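Soluble lytic murein transglycosylase (Escherichia coli, PDB 1SLY) cleaves the glycosidic bonds between N-acetylmuramic acid and N-acetylglucosamine in peptidoglycan, forming a 1,6-anhydro bond in the N-acetylmuramic acid residue. Local coordinates at residues Ser462-Pro467 with Ile529-Leu534. Numbering follows the deposited sequence.
Sequences SGKEIP and IGTSYL. With BLG (4-O-(4-O-sulfonyl-N-acetylglucosamininyl)-5-methylhydroxy-L-proline-taurine), chain B.
Ile-466 and Lys-464 reach from a loop to one side of the helix carrying Thr-531 and Leu-534, and van der Waals contact joins them, with no hydrogen bond crossing. The CD1 methyl of Ile-466 lies 4.0 Å from CB of Thr-531 and makes an apolar contact at 4.4 Å with CB of Leu-534; extension at chi2 (-175°) carries this methyl to the helix, where a branched aliphatic chain suits the buried setting. CD and CE of Lys-464 lie alongside the carbonyl and hydroxyl of Thr-531, CD 3.5 Å from its O.

Polar ends are satisfied locally. The lysine chain is long enough to lay methylenes on the helix and, bending at chi4 (59°), hydrogen-bond through NZ to the carbonyl O of Tyr-460. The hydroxyls of Thr-531 and Ser-532 hydrogen-bond to the carbonyl O atoms of Ile-527 and Asn-528, one turn back.

Tyr-533, whose side chain leaves the helix away from the loop, is long enough for its OH to accept a 2.9 Å hydrogen bond from O3 of bulgecin A. A phenylalanine here would probably leave that sugar hydroxyl without this acceptor.

Helix 523-540 thus lies within the lysozyme-like catalytic domain between the loop joining helices 454-462 and 468-479 and the inhibitor pocket, with helix 499-508 packing against Tyr-533 and Ser-532.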
ATOM      1  N   SER A 462     -23.427 -11.271 -18.188  1.00 17.02           N
ATOM      2  CA  SER A 462     -24.721 -11.820 -18.656  1.00 16.32           C
ATOM      3  C   SER A 462     -24.882 -13.341 -18.596  1.00 18.16           C
ATOM      4  O   SER A 462     -25.951 -13.838 -18.252  1.00 21.33           O
ATOM      5  CB  SER A 462     -25.002 -11.457 -20.086  1.00 17.81           C
ATOM      6  OG  SER A 462     -25.320 -10.095 -20.087  1.00 37.79           O
ATOM      7  N   GLY A 463     -23.903 -14.166 -18.958  1.00 17.72           N
ATOM      8  CA  GLY A 463     -24.098 -15.611 -18.809  1.00 18.30           C
ATOM      9  C   GLY A 463     -23.513 -16.211 -17.520  1.00 20.54           C
ATOM     10  O   GLY A 463     -23.141 -17.402 -17.454  1.00 24.67           O
ATOM     11  N   LYS A 464     -23.386 -15.337 -16.522  1.00 13.99           N
ATOM     12  CA  LYS A 464     -22.772 -15.686 -15.258  1.00 10.12           C
ATOM     13  C   LYS A 464     -23.726 -15.468 -14.073  1.00 12.30           C
ATOM     14  O   LYS A 464     -24.706 -14.722 -14.189  1.00 13.91           O
ATOM     15  CB  LYS A 464     -21.523 -14.850 -15.140  1.00  5.00           C
ATOM     16  CG  LYS A 464     -20.315 -15.537 -15.705  1.00  5.00           C
ATOM     17  CD  LYS A 464     -19.017 -14.820 -15.374  1.00  5.00           C
ATOM     18  CE  LYS A 464     -17.974 -15.092 -16.442  1.00  5.00           C
ATOM     19  NZ  LYS A 464     -18.427 -14.647 -17.799  1.00  5.00           N
ATOM     20  N   GLU A 465     -23.527 -16.103 -12.922  1.00  9.41           N
ATOM     21  CA  GLU A 465     -24.446 -15.851 -11.800  1.00 10.52           C
ATOM     22  C   GLU A 465     -24.082 -14.624 -10.932  1.00 10.18           C
ATOM     23  O   GLU A 465     -24.943 -14.119 -10.212  1.00  9.63           O
ATOM     24  CB  GLU A 465     -24.503 -17.073 -10.905  1.00 17.23           C
ATOM     25  CG  GLU A 465     -24.542 -18.427 -11.578  1.00 26.65           C
ATOM     26  CD  GLU A 465     -24.498 -19.579 -10.588  1.00 40.65           C
ATOM     27  OE1 GLU A 465     -23.391 -19.992 -10.148  1.00 37.85           O
ATOM     28  OE2 GLU A 465     -25.601 -20.065 -10.250  1.00 54.22           O
ATOM     29  N   ILE A 466     -22.791 -14.227 -10.918  1.00  8.67           N
ATOM     30  CA  ILE A 466     -22.289 -13.048 -10.200  1.00  6.30           C
ATOM     31  C   ILE A 466     -22.975 -11.780 -10.639  1.00  7.58           C
ATOM     32  O   ILE A 466     -23.040 -11.506 -11.826  1.00 10.68           O
ATOM     33  CB  ILE A 466     -20.792 -12.764 -10.383  1.00  5.00           C
ATOM     34  CG1 ILE A 466     -20.406 -12.548 -11.853  1.00  5.00           C
ATOM     35  CG2 ILE A 466     -20.082 -13.904  -9.705  1.00  5.00           C
ATOM     36  CD1 ILE A 466     -18.936 -12.382 -12.161  1.00  5.00           C
ATOM     37  N   PRO A 467     -23.599 -10.982  -9.759  1.00 12.21           N
ATOM     38  CA  PRO A 467     -24.233  -9.752 -10.218  1.00  5.00           C
ATOM     39  C   PRO A 467     -23.221  -8.813 -10.821  1.00  5.00           C
ATOM     40  O   PRO A 467     -22.042  -8.797 -10.475  1.00  5.00           O
ATOM     41  CB  PRO A 467     -24.953  -9.236  -8.968  1.00  5.00           C
ATOM     42  CG  PRO A 467     -24.487 -10.011  -7.822  1.00  5.00           C
ATOM     43  CD  PRO A 467     -24.085 -11.332  -8.392  1.00 11.38           C
ATOM     44  N   ILE A 529     -11.019 -12.627 -18.253  1.00  5.00           N
ATOM     45  CA  ILE A 529     -10.363 -13.571 -17.331  1.00  5.00           C
ATOM     46  C   ILE A 529     -10.876 -13.303 -15.890  1.00  8.64           C
ATOM     47  O   ILE A 529     -11.152 -14.247 -15.167  1.00 14.12           O
ATOM     48  CB  ILE A 529      -8.778 -13.422 -17.280  1.00  7.98           C
ATOM     49  CG1 ILE A 529      -8.031 -13.913 -18.483  1.00  5.00           C
ATOM     50  CG2 ILE A 529      -8.236 -14.348 -16.225  1.00  5.65           C
ATOM     51  CD1 ILE A 529      -8.550 -13.375 -19.734  1.00  8.13           C
ATOM     52  N   GLY A 530     -11.106 -12.048 -15.471  1.00  8.75           N
ATOM     53  CA  GLY A 530     -11.447 -11.670 -14.102  1.00  5.51           C
ATOM     54  C   GLY A 530     -12.816 -12.072 -13.652  1.00  8.03           C
ATOM     55  O   GLY A 530     -12.954 -12.733 -12.627  1.00  9.62           O
ATOM     56  N   THR A 531     -13.846 -11.701 -14.403  1.00  7.11           N
ATOM     57  CA  THR A 531     -15.204 -12.153 -14.107  1.00  6.08           C
ATOM     58  C   THR A 531     -15.282 -13.683 -14.191  1.00 10.68           C
ATOM     59  O   THR A 531     -16.089 -14.304 -13.493  1.00 17.10           O
ATOM     60  CB  THR A 531     -16.257 -11.625 -15.077  1.00  5.00           C
ATOM     61  OG1 THR A 531     -15.885 -12.087 -16.363  1.00 13.72           O
ATOM     62  CG2 THR A 531     -16.373 -10.111 -15.076  1.00  5.00           C
ATOM     63  N   SER A 532     -14.419 -14.327 -14.971  1.00  6.67           N
ATOM     64  CA  SER A 532     -14.350 -15.771 -14.984  1.00  5.09           C
ATOM     65  C   SER A 532     -13.800 -16.274 -13.672  1.00 11.28           C
ATOM     66  O   SER A 532     -14.450 -17.111 -13.042  1.00 17.19           O
ATOM     67  CB  SER A 532     -13.456 -16.288 -16.089  1.00  5.80           C
ATOM     68  OG  SER A 532     -14.046 -16.039 -17.360  1.00 28.23           O
ATOM     69  N   TYR A 533     -12.671 -15.774 -13.161  1.00 13.42           N
ATOM     70  CA  TYR A 533     -12.182 -16.151 -11.818  1.00 14.33           C
ATOM     71  C   TYR A 533     -13.155 -15.805 -10.657  1.00 16.44           C
ATOM     72  O   TYR A 533     -13.348 -16.597  -9.731  1.00 19.53           O
ATOM     73  CB  TYR A 533     -10.877 -15.470 -11.498  1.00 11.05           C
ATOM     74  CG  TYR A 533     -10.225 -16.126 -10.305  1.00 18.44           C
ATOM     75  CD1 TYR A 533      -9.932 -17.481 -10.339  1.00 11.28           C
ATOM     76  CD2 TYR A 533      -9.870 -15.398  -9.164  1.00 21.32           C
ATOM     77  CE1 TYR A 533      -9.294 -18.080  -9.274  1.00 13.11           C
ATOM     78  CE2 TYR A 533      -9.226 -16.000  -8.094  1.00 10.12           C
ATOM     79  CZ  TYR A 533      -8.939 -17.335  -8.169  1.00  5.00           C
ATOM     80  OH  TYR A 533      -8.241 -17.936  -7.167  1.00  7.82           O
ATOM     81  N   LEU A 534     -13.820 -14.651 -10.675  1.00 14.18           N
ATOM     82  CA  LEU A 534     -14.821 -14.334  -9.683  1.00 11.65           C
ATOM     83  C   LEU A 534     -16.043 -15.260  -9.717  1.00 12.48           C
ATOM     84  O   LEU A 534     -16.500 -15.630  -8.640  1.00 14.82           O
ATOM     85  CB  LEU A 534     -15.196 -12.894  -9.888  1.00 11.14           C
ATOM     86  CG  LEU A 534     -16.053 -12.272  -8.789  1.00 11.98           C
ATOM     87  CD1 LEU A 534     -15.503 -12.541  -7.393  1.00  5.00           C
ATOM     88  CD2 LEU A 534     -16.122 -10.798  -9.118  1.00 17.32           C
TER
HETATM   89  C1  BLG B 619      -4.737 -13.313  -5.241  1.00 11.14           C
HETATM   90  C2  BLG B 619      -5.153 -14.175  -6.444  1.00  9.95           C
HETATM   91  C3  BLG B 619      -5.496 -15.573  -5.916  1.00 12.52           C
HETATM   92  C4  BLG B 619      -4.372 -16.119  -5.023  1.00 14.85           C
HETATM   93  C5  BLG B 619      -3.952 -15.117  -3.928  1.00  9.22           C
HETATM   94  O5  BLG B 619      -3.654 -13.853  -4.503  1.00 10.99           O
HETATM   95  O1  BLG B 619      -4.405 -12.092  -5.778  1.00  8.25           O
HETATM   96  N2  BLG B 619      -6.246 -13.557  -7.181  1.00  9.54           N
HETATM   97  C7  BLG B 619      -6.221 -13.197  -8.449  1.00  8.47           C
HETATM   98  O7  BLG B 619      -5.266 -13.400  -9.196  1.00  8.10           O
HETATM   99  C8  BLG B 619      -7.494 -12.599  -8.986  1.00  5.00           C
HETATM  100  O3  BLG B 619      -5.709 -16.503  -6.966  1.00 14.52           O
HETATM  101  O4  BLG B 619      -4.901 -17.299  -4.420  1.00 19.27           O
HETATM  102  S4  BLG B 619      -4.302 -18.717  -4.755  1.00 14.88           S
HETATM  103  O41 BLG B 619      -3.657 -18.698  -6.060  1.00 18.03           O
HETATM  104  O42 BLG B 619      -5.393 -19.666  -4.805  1.00 17.48           O
HETATM  105  O43 BLG B 619      -3.394 -19.088  -3.689  1.00 14.47           O
HETATM  106  C6  BLG B 619      -2.706 -15.540  -3.175  1.00  9.97           C
HETATM  107  O6  BLG B 619      -2.041 -16.634  -3.776  1.00 17.42           O
HETATM  108  CA  BLG B 619      -4.689  -9.873  -5.815  1.00 12.18           C
HETATM  109  CB  BLG B 619      -4.360 -11.053  -4.928  1.00  8.88           C
HETATM  110  CG  BLG B 619      -2.968 -10.689  -4.487  1.00 10.72           C
HETATM  111  CD  BLG B 619      -3.204  -9.204  -4.075  1.00 14.12           C
HETATM  112  N   BLG B 619      -4.351  -8.746  -4.958  1.00 11.68           N
HETATM  113  C9  BLG B 619      -6.095  -9.875  -6.377  1.00 10.71           C
HETATM  114  O9  BLG B 619      -6.851  -9.286  -5.325  1.00 14.41           O
HETATM  115  C10 BLG B 619      -2.008  -8.261  -4.233  1.00 21.75           C
HETATM  116  O10 BLG B 619      -1.354  -8.042  -5.260  1.00 22.16           O
HETATM  117  N3  BLG B 619      -1.866  -7.575  -3.120  1.00 27.96           N
HETATM  118  C11 BLG B 619      -0.889  -6.554  -2.891  1.00 32.36           C
HETATM  119  C12 BLG B 619       0.398  -7.210  -2.435  1.00 40.54           C
HETATM  120  S   BLG B 619       1.381  -5.800  -1.845  1.00 50.05           S
HETATM  121  OS1 BLG B 619       2.814  -6.312  -1.776  1.00 47.35           O
HETATM  122  OS2 BLG B 619       1.154  -4.604  -2.746  1.00 45.71           O
HETATM  123  OS3 BLG B 619       0.870  -5.343  -0.492  1.00 48.52           O